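Soluble lytic murein transglycosylase (Pseudomonas aeruginosa, PDB 5OHU) cleaves the glycan strands of peptidoglycan as a lytic transglycosylase, taking part in both exolytic and endolytic turnover of the bacterial cell wall. Local coordinates at residues R405-A408 against S409-R412; N424-R427 against E428-A432; R434-D437 against R438-I442; Q444-L447 against A448-M451; W453-P456 against A457-I461. All coordinates share one frame; numbering follows the deposited sequence.

Contact 1: R405-A408 against S409-R412; sequences RNAA and STRR
The backbone N atoms of Arg411 and Arg412 bond back one helical turn to Ala407 and Ala408. Arg411 N donates to Ala407 O at 3.1 Å, with a nearly straight N-H...O angle of 171°. Arg412 N donates to Ala408 O at 2.8 Å. These are early i to i+4 bonds of helix 408-418. Ala407 is the N-cap of that helix and also the residue where the chain leaves helix 398-406. A methyl side chain brings no acceptor to the cap.

Thr410 keeps OG1 beside the backbone N (chi1 -62°), which leaves CG2 anti to that N and 3.8 Å from Arg405 CA. Its OG1 is hydrogen-bonded to Val404 O on the preceding helix. Arg411 bends at chi2 and chi3 and folds back over the junction, with CD 3.1 Å from Asn406 O. That is a close approach to a carbonyl, not a polar bond.

Ala408 O lies above one face of the Arg412 guanidinium, toward its rim, and Arg412 NH1 is 3.4 Å from Ala408 CB. The buried charge of Arg412 is probably well balanced. NE forms a salt bridge with Glu428 OE1, and NH1 forms another with Asp91 OD2.

The junction thus joins two consecutive helices of the L domain. Ser409 packs on Glu428 and Ala432 of helix 422-433, while Arg412 touches Pro60 and Leu92 in loops.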
loop_
_atom_site.group_PDB
_atom_site.type_symbol
_atom_site.label_atom_id
_atom_site.label_comp_id
_atom_site.label_asym_id
_atom_site.label_seq_id
_atom_site.Cartn_x
_atom_site.Cartn_y
_atom_site.Cartn_z
ATOM N N ARG A 405 3.257 -23.324 16.801
ATOM C CA ARG A 405 3.514 -24.495 15.974
ATOM C C ARG A 405 2.397 -25.537 16.085
ATOM O O ARG A 405 2.287 -26.399 15.209
ATOM C CB ARG A 405 4.869 -25.121 16.321
ATOM C CG ARG A 405 5.292 -26.192 15.309
ATOM C CD ARG A 405 6.737 -26.629 15.456
ATOM N NE ARG A 405 7.266 -26.363 16.788
ATOM C CZ ARG A 405 8.513 -25.968 17.020
ATOM N NH1 ARG A 405 8.922 -25.742 18.261
ATOM N NH2 ARG A 405 9.353 -25.790 16.006
ATOM N N ASN A 406 1.549 -25.458 17.116
ATOM C CA ASN A 406 0.424 -26.379 17.258
ATOM C C ASN A 406 -0.825 -25.935 16.510
ATOM O O ASN A 406 -1.710 -26.768 16.271
ATOM C CB ASN A 406 0.042 -26.565 18.734
ATOM C CG ASN A 406 0.859 -27.642 19.425
ATOM O OD1 ASN A 406 1.593 -28.398 18.786
ATOM N ND2 ASN A 406 0.730 -27.716 20.745
ATOM N N ALA A 407 -0.933 -24.652 16.160
ATOM C CA ALA A 407 -2.132 -24.159 15.499
ATOM C C ALA A 407 -2.348 -24.884 14.176
ATOM O O ALA A 407 -1.392 -25.247 13.482
ATOM C CB ALA A 407 -2.032 -22.651 15.277
ATOM N N ALA A 408 -3.624 -25.114 13.844
ATOM C CA ALA A 408 -3.962 -25.894 12.658
ATOM C C ALA A 408 -3.456 -25.224 11.388
ATOM O O ALA A 408 -2.974 -25.898 10.472
ATOM C CB ALA A 408 -5.472 -26.102 12.586
ATOM N N SER A 409 -3.556 -23.899 11.314
ATOM C CA SER A 409 -3.026 -23.179 10.157
ATOM C C SER A 409 -1.534 -23.447 9.965
ATOM O O SER A 409 -1.074 -23.673 8.839
ATOM C CB SER A 409 -3.284 -21.681 10.307
ATOM O OG SER A 409 -3.366 -21.293 11.672
ATOM N N THR A 410 -0.767 -23.447 11.057
ATOM C CA THR A 410 0.670 -23.692 10.965
ATOM C C THR A 410 0.959 -25.095 10.438
ATOM O O THR A 410 1.740 -25.271 9.492
ATOM C CB THR A 410 1.309 -23.475 12.340
ATOM O OG1 THR A 410 1.115 -22.110 12.742
ATOM C CG2 THR A 410 2.796 -23.792 12.312
ATOM N N ARG A 411 0.328 -26.107 11.039
ATOM C CA ARG A 411 0.497 -27.476 10.570
ATOM C C ARG A 411 0.097 -27.607 9.108
ATOM O O ARG A 411 0.803 -28.245 8.318
ATOM C CB ARG A 411 -0.321 -28.419 11.448
ATOM C CG ARG A 411 0.215 -28.538 12.864
ATOM C CD ARG A 411 -0.910 -28.624 13.878
ATOM N NE ARG A 411 -1.543 -29.940 13.878
ATOM C CZ ARG A 411 -1.281 -30.901 14.759
ATOM N NH1 ARG A 411 -0.398 -30.697 15.730
ATOM N NH2 ARG A 411 -1.909 -32.065 14.671
ATOM N N ARG A 412 -1.023 -26.994 8.723
ATOM C CA ARG A 412 -1.406 -27.000 7.318
ATOM C C ARG A 412 -0.339 -26.328 6.462
ATOM O O ARG A 412 0.011 -26.830 5.388
ATOM C CB ARG A 412 -2.769 -26.320 7.139
ATOM C CG ARG A 412 -3.955 -27.141 7.692
ATOM C CD ARG A 412 -5.322 -26.696 7.123
ATOM N NE ARG A 412 -5.584 -25.268 7.292
ATOM C CZ ARG A 412 -6.156 -24.731 8.368
ATOM N NH1 ARG A 412 -6.537 -25.507 9.379
ATOM N NH2 ARG A 412 -6.349 -23.414 8.440
#

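Contact 2: N424-R427 against E428-A432; sequences NARR and EWYHA
Tyr430 lays one face of its ring over Arg426 O, one turn earlier, with CG 3.4 Å from that oxygen. This is regular alpha-helical i to i+4 packing within helix 422-433, in the L domain of the TPR clan. The same oxygen accepts Tyr430 N at 2.8 Å, so the ring covers a carbonyl that is already bonded.

CG of Tyr430 stands anti to the carbonyl carbon (chi1 -67°). The ring therefore runs alongside the Arg426 side chain, both pointing the same way. Arg426 CD lies 3.7 Å from Tyr430 OH, and the guanidinium and ring planes are 48° apart. Trp453 packs on Arg426 as well.

Glu428 N is bonded to Asn424 O, and its CB and CG lie against that carbonyl. The carboxylate leads away and has a further partner in Tyr64 OH, besides Arg412. Trp429 N donates to Ala425 O, while its indole heads off to pack on Leu447, Ala448 and Pro456.

One residue after Tyr430, His431 N donates to Arg427 O at 2.9 Å, and His431 CB sits 3.3 Å from the same oxygen.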
loop_
_atom_site.group_PDB
_atom_site.type_symbol
_atom_site.label_atom_id
_atom_site.label_comp_id
_atom_site.label_asym_id
_atom_site.label_seq_id
_atom_site.Cartn_x
_atom_site.Cartn_y
_atom_site.Cartn_z
ATOM N N ASN A 424 0.031 -22.211 -1.482
ATOM C CA ASN A 424 -0.875 -22.602 -0.409
ATOM C C ASN A 424 -0.241 -22.397 0.964
ATOM O O ASN A 424 -0.904 -21.922 1.895
ATOM C CB ASN A 424 -1.293 -24.058 -0.590
ATOM C CG ASN A 424 -2.045 -24.287 -1.877
ATOM O OD1 ASN A 424 -1.594 -25.034 -2.744
ATOM N ND2 ASN A 424 -3.205 -23.648 -2.008
ATOM N N ALA A 425 1.034 -22.767 1.114
ATOM C CA ALA A 425 1.709 -22.581 2.394
ATOM C C ALA A 425 1.739 -21.111 2.786
ATOM O O ALA A 425 1.451 -20.759 3.936
ATOM C CB ALA A 425 3.125 -23.149 2.331
ATOM N N ARG A 426 2.064 -20.237 1.836
ATOM C CA ARG A 426 2.115 -18.815 2.142
ATOM C C ARG A 426 0.745 -18.290 2.524
ATOM O O ARG A 426 0.618 -17.515 3.480
ATOM C CB ARG A 426 2.671 -18.032 0.955
ATOM C CG ARG A 426 4.171 -18.153 0.791
ATOM C CD ARG A 426 4.748 -16.891 0.181
ATOM N NE ARG A 426 4.114 -16.562 -1.092
ATOM C CZ ARG A 426 4.452 -17.114 -2.251
ATOM N NH1 ARG A 426 5.411 -18.026 -2.296
ATOM N NH2 ARG A 426 3.829 -16.756 -3.364
ATOM N N ARG A 427 -0.295 -18.695 1.784
ATOM C CA ARG A 427 -1.633 -18.198 2.087
ATOM C C ARG A 427 -2.070 -18.603 3.492
ATOM O O ARG A 427 -2.623 -17.782 4.231
ATOM C CB ARG A 427 -2.643 -18.685 1.047
ATOM C CG ARG A 427 -3.990 -17.997 1.195
ATOM C CD ARG A 427 -5.028 -18.498 0.207
ATOM N NE ARG A 427 -4.668 -18.220 -1.179
ATOM C CZ ARG A 427 -4.237 -19.139 -2.035
ATOM N NH1 ARG A 427 -4.123 -20.403 -1.649
ATOM N NH2 ARG A 427 -3.933 -18.797 -3.281
ATOM N N GLU A 428 -1.832 -19.858 3.882
ATOM C CA GLU A 428 -2.069 -20.251 5.267
ATOM C C GLU A 428 -1.317 -19.338 6.216
ATOM O O GLU A 428 -1.881 -18.790 7.178
ATOM C CB GLU A 428 -1.627 -21.697 5.499
ATOM C CG GLU A 428 -2.595 -22.763 5.009
ATOM C CD GLU A 428 -3.901 -22.823 5.805
ATOM O OE1 GLU A 428 -4.819 -23.553 5.349
ATOM O OE2 GLU A 428 -4.016 -22.157 6.872
ATOM N N TRP A 429 -0.023 -19.166 5.946
ATOM C CA TRP A 429 0.840 -18.408 6.839
ATOM C C TRP A 429 0.324 -16.988 7.025
ATOM O O TRP A 429 0.239 -16.492 8.152
ATOM C CB TRP A 429 2.254 -18.408 6.273
ATOM C CG TRP A 429 3.323 -18.301 7.277
ATOM C CD1 TRP A 429 4.002 -17.172 7.635
ATOM C CD2 TRP A 429 3.872 -19.372 8.055
ATOM N NE1 TRP A 429 4.934 -17.475 8.602
ATOM C CE2 TRP A 429 4.877 -18.817 8.877
ATOM C CE3 TRP A 429 3.599 -20.740 8.154
ATOM C CZ2 TRP A 429 5.623 -19.588 9.768
ATOM C CZ3 TRP A 429 4.338 -21.505 9.037
ATOM C CH2 TRP A 429 5.340 -20.926 9.834
ATOM N N TYR A 430 -0.043 -16.327 5.924
ATOM C CA TYR A 430 -0.475 -14.930 5.982
ATOM C C TYR A 430 -1.854 -14.793 6.607
ATOM O O TYR A 430 -2.108 -13.838 7.344
ATOM C CB TYR A 430 -0.494 -14.306 4.583
ATOM C CG TYR A 430 0.863 -14.142 3.934
ATOM C CD1 TYR A 430 2.040 -14.325 4.658
ATOM C CD2 TYR A 430 0.963 -13.803 2.591
ATOM C CE1 TYR A 430 3.281 -14.181 4.054
ATOM C CE2 TYR A 430 2.193 -13.648 1.979
ATOM C CZ TYR A 430 3.347 -13.837 2.710
ATOM O OH TYR A 430 4.558 -13.677 2.077
ATOM N N HIS A 431 -2.770 -15.711 6.288
ATOM C CA HIS A 431 -4.098 -15.646 6.885
ATOM C C HIS A 431 -4.022 -15.860 8.389
ATOM O O HIS A 431 -4.618 -15.101 9.162
ATOM C CB HIS A 431 -5.032 -16.663 6.223
ATOM C CG HIS A 431 -6.436 -16.626 6.745
ATOM N ND1 HIS A 431 -7.309 -15.597 6.463
ATOM C CD2 HIS A 431 -7.118 -17.492 7.535
ATOM C CE1 HIS A 431 -8.468 -15.831 7.054
ATOM N NE2 HIS A 431 -8.377 -16.973 7.712
ATOM N N ALA A 432 -3.258 -16.864 8.819
ATOM C CA ALA A 432 -3.058 -17.107 10.244
ATOM C C ALA A 432 -2.500 -15.876 10.952
ATOM O O ALA A 432 -2.908 -15.556 12.076
ATOM C CB ALA A 432 -2.124 -18.298 10.436
#

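Contact 3: R434-D437 against R438-I442; sequences RLFD and RDELI
Asp437 holds CG between its backbone N and carbonyl carbon (chi1 70°), while Glu440 holds CG anti to the carbonyl carbon (chi1 -71°) and runs on extended. The two side chains cross at about a right angle, and each reaches the other residue's backbone N-H. Glu440 N donates to Asp437 OD1 at 3.0 Å and meets it nearly along the C-O axis. In return, Asp437 N donates to Glu440 OE1 at 3.0 Å, with an N-H...O angle of 172°. OE1 uses the lone pair that lies anti, away from the other carboxylate oxygen.

This reciprocal pair is a capping box at the start of helix 438-450, with Asp437 as N-cap. It has a price. Asp437 OD1 and Glu440 OE1 approach to 3.1 Å, both acceptors and of like charge. The N-H donors and the positive end of the helix probably offset much of this repulsion. Leu441 N closes the first turn on Asp437 O at 2.8 Å.

Just outside the box, Phe436 and Leu441 form a hydrophobic staple, joining the residue before the cap to the fourth of the helix. Phe436 CB and Leu441 CD2 are 3.7 Å apart, and CD2 lies at the ring edge, near its plane. Glu440 CB comes at the ring obliquely, 3.9 Å from Phe436 CG.

Glu440 also packs on Val400, Arg403 and Val404 of helix 398-406. The extended Arg438 chain makes weak hydrogen bonds from NE to Ala464 O and from NH2 to Gln465 O.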
loop_
_atom_site.group_PDB
_atom_site.type_symbol
_atom_site.label_atom_id
_atom_site.label_comp_id
_atom_site.label_asym_id
_atom_site.label_seq_id
_atom_site.Cartn_x
_atom_site.Cartn_y
_atom_site.Cartn_z
ATOM N N ARG A 434 -3.132 -12.877 10.504
ATOM C CA ARG A 434 -4.117 -11.814 10.681
ATOM C C ARG A 434 -4.779 -11.840 12.053
ATOM O O ARG A 434 -5.456 -10.874 12.415
ATOM C CB ARG A 434 -5.184 -11.877 9.576
ATOM C CG ARG A 434 -4.682 -11.395 8.210
ATOM C CD ARG A 434 -5.018 -12.362 7.118
ATOM N NE ARG A 434 -6.275 -12.054 6.432
ATOM C CZ ARG A 434 -6.664 -12.611 5.286
ATOM N NH1 ARG A 434 -5.886 -13.506 4.687
ATOM N NH2 ARG A 434 -7.826 -12.260 4.748
ATOM N N LEU A 435 -4.611 -12.908 12.826
ATOM C CA LEU A 435 -5.174 -12.954 14.165
ATOM C C LEU A 435 -4.144 -13.129 15.271
ATOM O O LEU A 435 -4.505 -12.992 16.444
ATOM C CB LEU A 435 -6.214 -14.081 14.273
ATOM C CG LEU A 435 -7.370 -14.046 13.269
ATOM C CD1 LEU A 435 -8.169 -15.337 13.345
ATOM C CD2 LEU A 435 -8.273 -12.834 13.491
ATOM N N PHE A 436 -2.885 -13.419 14.950
ATOM C CA PHE A 436 -1.883 -13.640 15.985
ATOM C C PHE A 436 -1.601 -12.355 16.764
ATOM O O PHE A 436 -1.687 -11.244 16.230
ATOM C CB PHE A 436 -0.578 -14.156 15.373
ATOM C CG PHE A 436 -0.624 -15.593 14.938
ATOM C CD1 PHE A 436 -1.725 -16.392 15.224
ATOM C CD2 PHE A 436 0.452 -16.150 14.258
ATOM C CE1 PHE A 436 -1.752 -17.725 14.830
ATOM C CE2 PHE A 436 0.435 -17.482 13.859
ATOM C CZ PHE A 436 -0.670 -18.271 14.144
ATOM N N ASP A 437 -1.250 -12.514 18.042
ATOM C CA ASP A 437 -0.810 -11.368 18.825
ATOM C C ASP A 437 0.708 -11.202 18.688
ATOM O O ASP A 437 1.373 -11.938 17.953
ATOM C CB ASP A 437 -1.267 -11.484 20.287
ATOM C CG ASP A 437 -0.554 -12.581 21.067
ATOM O OD1 ASP A 437 0.324 -13.270 20.517
ATOM O OD2 ASP A 437 -0.868 -12.740 22.267
ATOM N N ARG A 438 1.260 -10.228 19.417
ATOM C CA ARG A 438 2.646 -9.817 19.199
ATOM C C ARG A 438 3.617 -10.963 19.454
ATOM O O ARG A 438 4.489 -11.244 18.625
ATOM C CB ARG A 438 2.988 -8.615 20.079
ATOM C CG ARG A 438 4.327 -7.959 19.727
ATOM C CD ARG A 438 4.510 -6.626 20.440
ATOM N NE ARG A 438 5.741 -5.952 20.036
ATOM C CZ ARG A 438 6.910 -6.103 20.650
ATOM N NH1 ARG A 438 7.007 -6.909 21.700
ATOM N NH2 ARG A 438 7.983 -5.452 20.218
ATOM N N ASP A 439 3.479 -11.637 20.600
ATOM C CA ASP A 439 4.383 -12.738 20.922
ATOM C C ASP A 439 4.255 -13.868 19.911
ATOM O O ASP A 439 5.254 -14.490 19.531
ATOM C CB ASP A 439 4.101 -13.262 22.330
ATOM C CG ASP A 439 3.992 -12.155 23.358
ATOM O OD1 ASP A 439 3.195 -11.215 23.141
ATOM O OD2 ASP A 439 4.703 -12.225 24.384
ATOM N N GLU A 440 3.030 -14.154 19.472
ATOM C CA GLU A 440 2.823 -15.214 18.496
ATOM C C GLU A 440 3.425 -14.835 17.151
ATOM O O GLU A 440 4.091 -15.651 16.502
ATOM C CB GLU A 440 1.330 -15.513 18.368
ATOM C CG GLU A 440 0.737 -16.219 19.582
ATOM C CD GLU A 440 -0.777 -16.312 19.520
ATOM O OE1 GLU A 440 -1.427 -15.346 19.056
ATOM O OE2 GLU A 440 -1.318 -17.358 19.935
ATOM N N LEU A 441 3.199 -13.594 16.719
ATOM C CA LEU A 441 3.820 -13.102 15.498
ATOM C C LEU A 441 5.333 -13.281 15.533
ATOM O O LEU A 441 5.945 -13.661 14.528
ATOM C CB LEU A 441 3.469 -11.629 15.296
ATOM C CG LEU A 441 2.034 -11.322 14.887
ATOM C CD1 LEU A 441 1.847 -9.831 14.872
ATOM C CD2 LEU A 441 1.718 -11.921 13.520
ATOM N N ILE A 442 5.948 -13.010 16.688
ATOM C CA ILE A 442 7.389 -13.178 16.834
ATOM C C ILE A 442 7.770 -14.650 16.700
ATOM O O ILE A 442 8.729 -14.997 15.997
ATOM C CB ILE A 442 7.858 -12.575 18.175
ATOM C CG1 ILE A 442 7.900 -11.042 18.090
ATOM C CG2 ILE A 442 9.214 -13.119 18.567
ATOM C CD1 ILE A 442 7.853 -10.353 19.428
#

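Contact 4: Q444-L447 against A448-M451; sequences QARL and AYDM
Arg446 swings its guanidinium round to Asp450, one turn on, and forms a salt bridge. Arg446 CG is anti to the backbone N, and bends at chi2 (66°) and chi3 fold the chain toward the carboxylate. The bond from NH2 to Asp450 OD1 is weak, at 3.4 Å and 135°. The groups do not meet edge on: their planes are 64° apart, and OD2 lies over one face of the guanidinium. Attraction between the charges probably counts for more here than the hydrogen bond. Asp450 N donates to Arg446 O at 3.0 Å.

Leu447 offers its carbonyl near the C-terminal end of helix 438-450, in the helical L domain. Met451 N gives Leu447 O only a weak bond, at 3.3 Å, and also donates to Ala448 O. Met451 CG lies 3.3 Å from Leu447 O, with SD close by. The Leu447 side chain heads off to Leu401, Val404 and Arg405 of helix 398-406.

Ala448 donates its N to Gln444 O at 3.0 Å. Its CB is 3.6 Å from that same oxygen. The methyl touches Pro456 and Ala457 of helix 454-463.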
loop_
_atom_site.group_PDB
_atom_site.type_symbol
_atom_site.label_atom_id
_atom_site.label_comp_id
_atom_site.label_asym_id
_atom_site.label_seq_id
_atom_site.Cartn_x
_atom_site.Cartn_y
_atom_site.Cartn_z
ATOM N N GLN A 444 6.084 -16.923 15.058
ATOM C CA GLN A 444 5.908 -17.264 13.650
ATOM C C GLN A 444 7.089 -16.773 12.816
ATOM O O GLN A 444 7.530 -17.459 11.883
ATOM C CB GLN A 444 4.602 -16.671 13.123
ATOM C CG GLN A 444 4.085 -17.334 11.859
ATOM C CD GLN A 444 3.027 -16.511 11.161
ATOM O OE1 GLN A 444 3.098 -15.284 11.150
ATOM N NE2 GLN A 444 2.032 -17.179 10.575
ATOM N N ALA A 445 7.610 -15.584 13.143
ATOM C CA ALA A 445 8.774 -15.064 12.433
ATOM C C ALA A 445 9.963 -16.008 12.557
ATOM O O ALA A 445 10.667 -16.264 11.570
ATOM C CB ALA A 445 9.138 -13.670 12.954
ATOM N N ARG A 446 10.195 -16.549 13.756
ATOM C CA ARG A 446 11.310 -17.476 13.932
ATOM C C ARG A 446 11.103 -18.750 13.125
ATOM O O ARG A 446 12.047 -19.261 12.513
ATOM C CB ARG A 446 11.510 -17.811 15.410
ATOM C CG ARG A 446 12.814 -18.566 15.705
ATOM C CD ARG A 446 14.046 -17.697 15.432
ATOM N NE ARG A 446 15.184 -18.477 14.946
ATOM C CZ ARG A 446 16.100 -19.036 15.731
ATOM N NH1 ARG A 446 16.018 -18.906 17.047
ATOM N NH2 ARG A 446 17.099 -19.729 15.198
ATOM N N LEU A 447 9.872 -19.275 13.111
ATOM C CA LEU A 447 9.599 -20.528 12.409
ATOM C C LEU A 447 9.813 -20.372 10.910
ATOM O O LEU A 447 10.416 -21.237 10.264
ATOM C CB LEU A 447 8.171 -21.001 12.706
ATOM C CG LEU A 447 7.885 -21.582 14.098
ATOM C CD1 LEU A 447 6.387 -21.686 14.348
ATOM C CD2 LEU A 447 8.539 -22.949 14.281
ATOM N N ALA A 448 9.324 -19.268 10.340
ATOM C CA ALA A 448 9.497 -19.022 8.912
ATOM C C ALA A 448 10.962 -18.767 8.557
ATOM O O ALA A 448 11.425 -19.177 7.487
ATOM C CB ALA A 448 8.625 -17.842 8.475
ATOM N N TYR A 449 11.703 -18.081 9.433
ATOM C CA TYR A 449 13.127 -17.874 9.183
ATOM C C TYR A 449 13.874 -19.205 9.110
ATOM O O TYR A 449 14.696 -19.419 8.209
ATOM C CB TYR A 449 13.722 -16.971 10.266
ATOM C CG TYR A 449 15.202 -16.672 10.098
ATOM C CD1 TYR A 449 15.639 -15.658 9.248
ATOM C CD2 TYR A 449 16.160 -17.393 10.800
ATOM C CE1 TYR A 449 16.991 -15.382 9.103
ATOM C CE2 TYR A 449 17.507 -17.125 10.653
ATOM C CZ TYR A 449 17.915 -16.123 9.811
ATOM O OH TYR A 449 19.256 -15.867 9.678
ATOM N N ASP A 450 13.584 -20.126 10.033
ATOM C CA ASP A 450 14.252 -21.421 10.016
ATOM C C ASP A 450 13.873 -22.268 8.806
ATOM O O ASP A 450 14.536 -23.275 8.545
ATOM C CB ASP A 450 13.956 -22.174 11.314
ATOM C CG ASP A 450 14.604 -21.521 12.520
ATOM O OD1 ASP A 450 15.688 -20.920 12.358
ATOM O OD2 ASP A 450 14.032 -21.595 13.629
ATOM N N MET A 451 12.843 -21.880 8.058
ATOM C CA MET A 451 12.496 -22.524 6.801
ATOM C C MET A 451 13.095 -21.812 5.593
ATOM O O MET A 451 12.769 -22.170 4.454
ATOM C CB MET A 451 10.972 -22.601 6.660
ATOM C CG MET A 451 10.285 -23.387 7.776
ATOM S SD MET A 451 8.504 -23.084 7.852
ATOM C CE MET A 451 8.017 -23.622 6.220
#

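Contact 5: W453-P456 against A457-I461; sequences WYFP and AIRSI
Ile458 and Arg459 close tightly on Tyr454 and Phe455 in the first turns of helix 454-463. Ile458 N donates to Tyr454 O at 2.7 Å, and Arg459 N to Phe455 O at 2.7 Å. With CG1 beside the backbone N (chi1 -74°), Ile458 also presses that atom to 3.2 Å from Tyr454 O. Ser460 N donates to Pro456 O at 2.9 Å. Ser460 OG is near that carbonyl too, but is hydrogen-bonded to Gln444 OE1. On this buried side Ala457 packs on Ile472 of helix 470-473.

The partly exposed side is looser. Phe455 and Arg459 share a short backbone bond, yet their side chains barely meet: Phe455 CE1 comes no nearer than 4.4 Å to Arg459 CB. Arg459 runs out extended to a cation-pi contact with Tyr430. The Tyr454 side chain starts away from residues 457-461 and touches Pro475 and Met507. A bound phosphate, probably from the crystallisation liquor, is about 3 Å from it.

Trp453 is the N-cap, and Ala457 N donates to its carbonyl at 3.0 Å. Pro456 is therefore the third residue of the helix. First-turn N atoms have no helical carbonyl four residues earlier, so this proline gives up no i to i+4 bond.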
loop_
_atom_site.group_PDB
_atom_site.type_symbol
_atom_site.label_atom_id
_atom_site.label_comp_id
_atom_site.label_asym_id
_atom_site.label_seq_id
_atom_site.Cartn_x
_atom_site.Cartn_y
_atom_site.Cartn_z
ATOM N N TRP A 453 12.385 -18.848 4.775
ATOM C CA TRP A 453 11.284 -18.084 4.214
ATOM C C TRP A 453 11.397 -16.648 4.698
ATOM O O TRP A 453 10.653 -16.175 5.563
ATOM C CB TRP A 453 9.965 -18.735 4.553
ATOM C CG TRP A 453 9.563 -19.469 3.376
ATOM C CD1 TRP A 453 10.359 -19.776 2.311
ATOM C CD2 TRP A 453 8.271 -19.970 3.076
ATOM N NE1 TRP A 453 9.641 -20.443 1.367
ATOM C CE2 TRP A 453 8.352 -20.579 1.813
ATOM C CE3 TRP A 453 7.049 -19.968 3.753
ATOM C CZ2 TRP A 453 7.263 -21.189 1.219
ATOM C CZ3 TRP A 453 5.965 -20.562 3.157
ATOM C CH2 TRP A 453 6.076 -21.167 1.900
ATOM N N TYR A 454 12.334 -15.943 4.060
ATOM C CA TYR A 454 12.792 -14.653 4.551
ATOM C C TYR A 454 11.680 -13.621 4.549
ATOM O O TYR A 454 11.494 -12.916 5.546
ATOM C CB TYR A 454 13.997 -14.204 3.721
ATOM C CG TYR A 454 15.092 -15.254 3.782
ATOM C CD1 TYR A 454 15.543 -15.730 5.017
ATOM C CD2 TYR A 454 15.639 -15.808 2.621
ATOM C CE1 TYR A 454 16.518 -16.705 5.096
ATOM C CE2 TYR A 454 16.616 -16.779 2.697
ATOM C CZ TYR A 454 17.047 -17.224 3.935
ATOM O OH TYR A 454 18.015 -18.187 4.022
ATOM N N PHE A 455 10.902 -13.533 3.459
ATOM C CA PHE A 455 9.830 -12.536 3.442
ATOM C C PHE A 455 8.715 -12.859 4.427
ATOM O O PHE A 455 8.315 -11.956 5.183
ATOM C CB PHE A 455 9.290 -12.343 2.025
ATOM C CG PHE A 455 8.198 -11.319 1.936
ATOM C CD1 PHE A 455 8.342 -10.083 2.554
ATOM C CD2 PHE A 455 7.031 -11.587 1.244
ATOM C CE1 PHE A 455 7.335 -9.137 2.486
ATOM C CE2 PHE A 455 6.025 -10.649 1.165
ATOM C CZ PHE A 455 6.172 -9.421 1.787
ATOM N N PRO A 456 8.156 -14.075 4.476
ATOM C CA PRO A 456 7.202 -14.370 5.561
ATOM C C PRO A 456 7.746 -14.003 6.935
ATOM O O PRO A 456 7.033 -13.402 7.744
ATOM C CB PRO A 456 6.964 -15.879 5.413
ATOM C CG PRO A 456 7.181 -16.143 3.964
ATOM C CD PRO A 456 8.303 -15.221 3.555
ATOM N N ALA A 457 9.007 -14.342 7.210
ATOM C CA ALA A 457 9.611 -13.990 8.489
ATOM C C ALA A 457 9.686 -12.477 8.668
ATOM O O ALA A 457 9.319 -11.953 9.729
ATOM C CB ALA A 457 11.000 -14.622 8.595
ATOM N N ILE A 458 10.157 -11.762 7.639
ATOM C CA ILE A 458 10.214 -10.300 7.691
ATOM C C ILE A 458 8.817 -9.720 7.891
ATOM O O ILE A 458 8.618 -8.793 8.688
ATOM C CB ILE A 458 10.871 -9.754 6.407
ATOM C CG1 ILE A 458 12.390 -10.000 6.422
ATOM C CG2 ILE A 458 10.522 -8.266 6.196
ATOM C CD1 ILE A 458 13.047 -9.902 5.051
ATOM N N ARG A 459 7.831 -10.256 7.167
ATOM C CA ARG A 459 6.457 -9.777 7.287
ATOM C C ARG A 459 5.929 -9.945 8.715
ATOM O O ARG A 459 5.342 -9.020 9.284
ATOM C CB ARG A 459 5.583 -10.514 6.273
ATOM C CG ARG A 459 4.150 -10.053 6.176
ATOM C CD ARG A 459 3.452 -10.829 5.070
ATOM N NE ARG A 459 1.999 -10.722 5.135
ATOM C CZ ARG A 459 1.283 -9.826 4.465
ATOM N NH1 ARG A 459 1.887 -8.949 3.670
ATOM N NH2 ARG A 459 -0.038 -9.808 4.588
ATOM N N SER A 460 6.163 -11.110 9.324
ATOM C CA SER A 460 5.643 -11.354 10.668
ATOM C C SER A 460 6.319 -10.453 11.692
ATOM O O SER A 460 5.650 -9.809 12.510
ATOM C CB SER A 460 5.832 -12.820 11.054
ATOM O OG SER A 460 5.019 -13.660 10.266
ATOM N N ILE A 461 7.653 -10.416 11.676
ATOM C CA ILE A 461 8.393 -9.641 12.662
ATOM C C ILE A 461 8.103 -8.156 12.505
ATOM O O ILE A 461 8.172 -7.395 13.477
ATOM C CB ILE A 461 9.901 -9.946 12.558
ATOM C CG1 ILE A 461 10.624 -9.467 13.808
ATOM C CG2 ILE A 461 10.528 -9.303 11.326
ATOM C CD1 ILE A 461 11.089 -10.603 14.664
#

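The five contacts follow one another along the L domain, through consecutive helices. Contacts 1 and 2 have centres 10 Å apart and are tied by the salt bridge from Arg412 NE to Glu428 OE1, 2.7 Å. Gln444 links three contacts: its NE2 probably bonds Trp429 O of contact 2 at 3.1 Å, and its OE1 is probably hydrogen-bonded to Ser460 OG of contact 5 at 2.7 Å. Contacts 4 and 5 are the closest pair, with centres 7 Å apart, and Ala448 O probably accepts from Trp453 N across the turn between their helices. Contacts 1 and 5 do not touch. The phosphate is near contact 5 through Tyr454 and marks no established site.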